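Local structure of putative methyltransferase (7DMB) at residues 95-100 with 104-109; 147-152 with 320-325. The protein probably acts in trans as a methyltransferase in calbistrin A biosynthesis and binds the cofactor product S-adenosyl-L-homocysteine. One frame throughout, in Å; residues are numbered along the deposited sequence.

Contact 1: 95-100 with 104-109; sequences ASEYER and PGYPQV
The guanidinium of Arg100 turns one face to the CE1 edge of Tyr106, with Tyr106 CE1 over its centre, 3.7 Å from Arg100 CZ. The two flat groups are turned 50° apart, so the ring leans its edge on the guanidinium and does not stack parallel to it. A bend at chi3 (69°) turns the guanidinium so that its face meets the CE1 edge of the phenol, while Arg100 CB meets the ring at the edge, 3.6 Å from Tyr106 CE1. Further out, Arg100 NH2 rests against the pyrrolidine of Pro107, 3.5 Å from Pro107 CD. The same Pro107 CD sits over one face of the Tyr106 ring, near its rim. At the far end of the phenol Tyr106 OH donates to Glu97 OE2, which lies in the ring plane; the 2.5 Å length is doubtful, because that oxygen is also modelled too close to Arg100 NH1. One water lies 2.7 Å from Arg100 O and 3.0 Å from Pro104 O, linking the last helical turn to the start of the loop. A type II turn from Tyr106 to Val109, closed by Val109 N to Tyr106 O at 3.0 Å, then redirects the chain. Thus the loop after helix 85-101 folds back on that helix, and Tyr106 is buried among Trp66 of helix 56-79, Ser112 of helix 112-117 and the ring of Phe101, which it meets edge-to-face.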
loop_
_atom_site.group_PDB
_atom_site.type_symbol
_atom_site.label_atom_id
_atom_site.label_comp_id
_atom_site.label_asym_id
_atom_site.label_seq_id
_atom_site.Cartn_x
_atom_site.Cartn_y
_atom_site.Cartn_z
ATOM N N ALA A 95 23.902 0.703 -0.836
ATOM C CA ALA A 95 25.213 1.064 -0.290
ATOM C C ALA A 95 25.151 2.360 0.506
ATOM O O ALA A 95 25.834 2.500 1.525
ATOM C CB ALA A 95 26.252 1.208 -1.406
ATOM N N SER A 96 24.347 3.325 0.053
ATOM C CA SER A 96 24.272 4.595 0.766
ATOM C C SER A 96 23.484 4.454 2.065
ATOM O O SER A 96 23.824 5.079 3.075
ATOM C CB SER A 96 23.666 5.665 -0.140
ATOM O OG SER A 96 22.256 5.642 -0.073
ATOM N N GLU A 97 22.447 3.610 2.076
ATOM C CA GLU A 97 21.720 3.377 3.322
ATOM C C GLU A 97 22.582 2.592 4.314
ATOM O O GLU A 97 22.606 2.908 5.507
ATOM C CB GLU A 97 20.394 2.668 3.024
ATOM C CG GLU A 97 19.252 2.943 4.015
ATOM C CD GLU A 97 18.795 4.408 4.075
ATOM O OE1 GLU A 97 18.900 5.144 3.078
ATOM O OE2 GLU A 97 18.296 4.823 5.134
ATOM N N TYR A 98 23.330 1.598 3.833
ATOM C CA TYR A 98 24.282 0.889 4.687
ATOM C C TYR A 98 25.266 1.840 5.375
ATOM O O TYR A 98 25.678 1.599 6.519
ATOM C CB TYR A 98 25.042 -0.149 3.861
ATOM C CG TYR A 98 26.285 -0.684 4.535
ATOM C CD1 TYR A 98 26.193 -1.704 5.471
ATOM C CD2 TYR A 98 27.556 -0.167 4.235
ATOM C CE1 TYR A 98 27.310 -2.209 6.086
ATOM C CE2 TYR A 98 28.683 -0.661 4.854
ATOM C CZ TYR A 98 28.559 -1.687 5.778
ATOM O OH TYR A 98 29.669 -2.203 6.416
ATOM N N GLU A 99 25.672 2.915 4.693
ATOM C CA GLU A 99 26.483 3.925 5.362
ATOM C C GLU A 99 25.711 4.585 6.496
ATOM O O GLU A 99 26.305 4.930 7.519
ATOM C CB GLU A 99 26.981 4.966 4.349
ATOM C CG GLU A 99 27.943 4.384 3.324
ATOM C CD GLU A 99 29.174 3.740 3.979
ATOM O OE1 GLU A 99 29.776 4.382 4.861
ATOM O OE2 GLU A 99 29.539 2.598 3.617
ATOM N N ARG A 100 24.382 4.710 6.364
ATOM C CA ARG A 100 23.580 5.320 7.422
ATOM C C ARG A 100 23.481 4.440 8.671
ATOM O O ARG A 100 23.326 4.968 9.783
ATOM C CB ARG A 100 22.170 5.642 6.910
ATOM C CG ARG A 100 22.050 6.826 5.955
ATOM C CD ARG A 100 20.568 7.071 5.612
ATOM N NE ARG A 100 19.789 7.571 6.753
ATOM C CZ ARG A 100 18.456 7.541 6.839
ATOM N NH1 ARG A 100 17.721 7.037 5.851
ATOM N NH2 ARG A 100 17.848 8.032 7.912
ATOM N N PRO A 104 24.986 7.009 14.225
ATOM C CA PRO A 104 24.002 6.888 15.309
ATOM C C PRO A 104 22.605 7.317 14.883
ATOM O O PRO A 104 22.405 7.985 13.869
ATOM C CB PRO A 104 24.552 7.823 16.392
ATOM C CG PRO A 104 25.483 8.751 15.653
ATOM C CD PRO A 104 26.099 7.893 14.600
ATOM N N GLY A 105 21.627 6.910 15.683
ATOM C CA GLY A 105 20.248 7.334 15.469
ATOM C C GLY A 105 19.610 6.928 14.156
ATOM O O GLY A 105 18.835 7.705 13.585
ATOM N N TYR A 106 19.904 5.727 13.657
ATOM C CA TYR A 106 19.174 5.261 12.484
ATOM C C TYR A 106 17.705 5.084 12.856
ATOM O O TYR A 106 17.404 4.536 13.927
ATOM C CB TYR A 106 19.736 3.955 11.927
ATOM C CG TYR A 106 19.163 3.690 10.562
ATOM C CD1 TYR A 106 19.663 4.357 9.445
ATOM C CD2 TYR A 106 18.080 2.818 10.385
ATOM C CE1 TYR A 106 19.128 4.151 8.182
ATOM C CE2 TYR A 106 17.536 2.602 9.115
ATOM C CZ TYR A 106 18.064 3.276 8.022
ATOM O OH TYR A 106 17.544 3.084 6.767
ATOM N N PRO A 107 16.769 5.562 12.033
ATOM C CA PRO A 107 15.359 5.566 12.445
ATOM C C PRO A 107 14.869 4.168 12.774
ATOM O O PRO A 107 15.013 3.237 11.976
ATOM C CB PRO A 107 14.639 6.152 11.227
ATOM C CG PRO A 107 15.633 7.025 10.608
ATOM C CD PRO A 107 16.967 6.335 10.794
ATOM N N GLN A 108 14.327 4.027 13.987
ATOM C CA GLN A 108 13.731 2.791 14.481
ATOM C C GLN A 108 14.757 1.676 14.660
ATOM O O GLN A 108 14.382 0.561 15.034
ATOM C CB GLN A 108 12.578 2.324 13.562
ATOM C CG GLN A 108 11.220 2.969 13.912
ATOM C CD GLN A 108 10.101 2.643 12.926
ATOM O OE1 GLN A 108 10.327 2.558 11.719
ATOM N NE2 GLN A 108 8.883 2.466 13.443
ATOM N N VAL A 109 16.040 1.937 14.397
ATOM C CA VAL A 109 17.079 0.947 14.695
ATOM C C VAL A 109 18.274 1.635 15.350
ATOM O O VAL A 109 19.343 1.721 14.727
ATOM C CB VAL A 109 17.539 0.192 13.438
ATOM C CG1 VAL A 109 18.177 -1.122 13.829
ATOM C CG2 VAL A 109 16.396 -0.015 12.454
HETATM O O HOH W 1 21.853 6.786 11.126
#

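Contact 2: 147-152 with 320-325; sequences WRVYDN and VDFMVG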
loop_
_atom_site.group_PDB
_atom_site.type_symbol
_atom_site.label_atom_id
_atom_site.label_comp_id
_atom_site.label_asym_id
_atom_site.label_seq_id
_atom_site.Cartn_x
_atom_site.Cartn_y
_atom_site.Cartn_z
ATOM N N TRP A 147 14.021 -11.279 4.151
ATOM C CA TRP A 147 14.930 -12.419 4.098
ATOM C C TRP A 147 15.041 -12.960 2.675
ATOM O O TRP A 147 16.149 -13.201 2.166
ATOM C CB TRP A 147 14.473 -13.527 5.053
ATOM C CG TRP A 147 15.093 -14.830 4.667
ATOM C CD1 TRP A 147 14.561 -15.793 3.846
ATOM C CD2 TRP A 147 16.402 -15.275 5.010
ATOM N NE1 TRP A 147 15.462 -16.813 3.682
ATOM C CE2 TRP A 147 16.597 -16.522 4.390
ATOM C CE3 TRP A 147 17.431 -14.740 5.793
ATOM C CZ2 TRP A 147 17.776 -17.254 4.542
ATOM C CZ3 TRP A 147 18.610 -15.467 5.938
ATOM C CH2 TRP A 147 18.769 -16.708 5.319
ATOM N N ARG A 148 13.895 -13.135 2.010
ATOM C CA ARG A 148 13.890 -13.626 0.629
ATOM C C ARG A 148 14.577 -12.659 -0.333
ATOM O O ARG A 148 15.198 -13.095 -1.312
ATOM C CB ARG A 148 12.459 -13.867 0.139
ATOM C CG ARG A 148 11.717 -15.051 0.730
ATOM C CD ARG A 148 10.383 -15.206 -0.021
ATOM N NE ARG A 148 9.537 -16.220 0.591
ATOM C CZ ARG A 148 8.309 -16.525 0.201
ATOM N NH1 ARG A 148 7.741 -15.885 -0.811
ATOM N NH2 ARG A 148 7.650 -17.480 0.841
ATOM N N VAL A 149 14.433 -11.350 -0.111
ATOM C CA VAL A 149 15.116 -10.388 -0.968
ATOM C C VAL A 149 16.624 -10.557 -0.835
ATOM O O VAL A 149 17.354 -10.646 -1.831
ATOM C CB VAL A 149 14.673 -8.957 -0.623
ATOM C CG1 VAL A 149 15.699 -7.951 -1.150
ATOM C CG2 VAL A 149 13.275 -8.692 -1.178
ATOM N N TYR A 150 17.107 -10.610 0.403
ATOM C CA TYR A 150 18.512 -10.922 0.651
ATOM C C TYR A 150 18.898 -12.240 -0.007
ATOM O O TYR A 150 19.916 -12.333 -0.700
ATOM C CB TYR A 150 18.777 -11.006 2.154
ATOM C CG TYR A 150 19.829 -12.047 2.471
ATOM C CD1 TYR A 150 21.176 -11.785 2.217
ATOM C CD2 TYR A 150 19.488 -13.292 2.983
ATOM C CE1 TYR A 150 22.144 -12.714 2.470
ATOM C CE2 TYR A 150 20.458 -14.230 3.236
ATOM C CZ TYR A 150 21.790 -13.929 2.980
ATOM O OH TYR A 150 22.795 -14.842 3.222
ATOM N N ASP A 151 18.077 -13.265 0.199
ATOM C CA ASP A 151 18.427 -14.629 -0.157
ATOM C C ASP A 151 18.424 -14.863 -1.661
ATOM O O ASP A 151 18.984 -15.861 -2.117
ATOM C CB ASP A 151 17.449 -15.581 0.541
ATOM C CG ASP A 151 17.900 -17.015 0.503
ATOM O OD1 ASP A 151 19.079 -17.303 0.807
ATOM O OD2 ASP A 151 17.062 -17.858 0.149
ATOM N N ASN A 152 17.819 -13.969 -2.444
ATOM C CA ASN A 152 17.711 -14.155 -3.887
ATOM C C ASN A 152 18.320 -13.011 -4.685
ATOM O O ASN A 152 18.204 -13.008 -5.912
ATOM C CB ASN A 152 16.244 -14.311 -4.306
ATOM C CG ASN A 152 15.617 -15.551 -3.767
ATOM O OD1 ASN A 152 15.699 -16.619 -4.383
ATOM N ND2 ASN A 152 14.970 -15.430 -2.610
ATOM N N VAL A 320 9.947 -0.031 2.500
ATOM C CA VAL A 320 9.326 -0.272 1.200
ATOM C C VAL A 320 10.351 -0.112 0.080
ATOM O O VAL A 320 10.352 -0.885 -0.883
ATOM C CB VAL A 320 8.100 0.641 1.005
ATOM C CG1 VAL A 320 7.295 0.185 -0.200
ATOM C CG2 VAL A 320 7.222 0.564 2.244
ATOM N N ASP A 321 11.247 0.876 0.197
ATOM C CA ASP A 321 12.354 0.985 -0.747
ATOM C C ASP A 321 13.151 -0.308 -0.803
ATOM O O ASP A 321 13.504 -0.786 -1.886
ATOM C CB ASP A 321 13.283 2.144 -0.369
ATOM C CG ASP A 321 12.552 3.453 -0.245
ATOM O OD1 ASP A 321 12.724 4.309 -1.133
ATOM O OD2 ASP A 321 11.798 3.616 0.738
ATOM N N PHE A 322 13.459 -0.880 0.363
ATOM C CA PHE A 322 14.192 -2.140 0.386
ATOM C C PHE A 322 13.411 -3.250 -0.313
ATOM O O PHE A 322 13.986 -4.049 -1.067
ATOM C CB PHE A 322 14.502 -2.537 1.828
ATOM C CG PHE A 322 15.153 -3.876 1.947
ATOM C CD1 PHE A 322 16.527 -3.986 1.862
ATOM C CD2 PHE A 322 14.390 -5.032 2.111
ATOM C CE1 PHE A 322 17.141 -5.216 1.947
ATOM C CE2 PHE A 322 14.999 -6.259 2.188
ATOM C CZ PHE A 322 16.382 -6.352 2.110
ATOM N N MET A 323 12.096 -3.302 -0.091
ATOM C CA MET A 323 11.331 -4.478 -0.487
ATOM C C MET A 323 11.020 -4.482 -1.970
ATOM O O MET A 323 10.965 -5.545 -2.591
ATOM C CB MET A 323 10.027 -4.557 0.317
ATOM C CG MET A 323 10.193 -5.161 1.695
ATOM S SD MET A 323 10.965 -6.784 1.677
ATOM C CE MET A 323 9.860 -7.657 0.560
ATOM N N VAL A 324 10.762 -3.315 -2.550
ATOM C CA VAL A 324 10.318 -3.243 -3.937
ATOM C C VAL A 324 11.292 -2.484 -4.828
ATOM O O VAL A 324 11.049 -2.368 -6.030
ATOM C CB VAL A 324 8.903 -2.635 -4.034
ATOM C CG1 VAL A 324 7.940 -3.387 -3.113
ATOM C CG2 VAL A 324 8.951 -1.208 -3.636
ATOM N N GLY A 325 12.413 -2.012 -4.288
ATOM C CA GLY A 325 13.392 -1.294 -5.094
ATOM C C GLY A 325 13.968 -2.099 -6.243
ATOM O O GLY A 325 14.470 -1.523 -7.208
#
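Val149 turns CG1 away from its own amide nitrogen (chi1 161°) and the Phe322 ring is likewise extended from its backbone (chi1 175°), which brings the methyl and the far end of the ring together between the two helices. Val149 CG1 lies 3.7 Å from Phe322 CZ and 3.8 Å from Phe322 CE2, and the two side chains run past each other in opposite directions. The other branch of the valine serves a different partner: Val149 CG2 reaches Met323 CE at 4.0 Å and Met323 SD at 4.1 Å. Bends at both chi2 and chi3 curl the methionine so that its sulfur and terminal methyl present themselves to that branch. Val149 therefore splits its two methyls between consecutive residues of 320-325, and all three side chains are buried in a purely apolar junction. The valine also touches Met73 of helix 56-79 and Leu326, and the Phe322 ring meets that of Trp66; Phe322 O accepts a hydrogen bond from Tyr90 OH. Within 147-152, Asn152 ND2 bonds back to Arg148 O at 2.7 Å, nearly straight (168°), while Arg148 reaches Lys169 O through NH1. Away from the contact, Tyr150 CD2 sits 3.7 Å above the Trp147 ring, toward its rim. The side chain of Met323 is about 12 Å from the bound S-adenosyl-L-homocysteine, so the contact is not part of the pocket. It is a helix-to-helix junction of the N-terminal helical region with the short helix 319-324, which follows strand 306-313 of a sheet with the strand order 3-2-1-4-5-7-6, the Rossmann-like fold of class I methyltransferases.

From the N terminus, the first helix is 56-79, and its Trp66 meets both Tyr106 of contact 1 and Phe322 of contact 2. Contact 1 then closes a short local loop as the chain leaving helix 85-101 turns back on it before helix 112-117. Contact 2 opens only later, on helix 140-157, and closes a long loop that holds the first five strands of the methyltransferase sheet. The two are in series and neither nest nor cross. Their centres are 16 Å apart and their nearest atoms about 7 Å. Contact 1 lies wholly within the N-terminal helical region, whereas contact 2 joins that region to the short helix after strand 306-313.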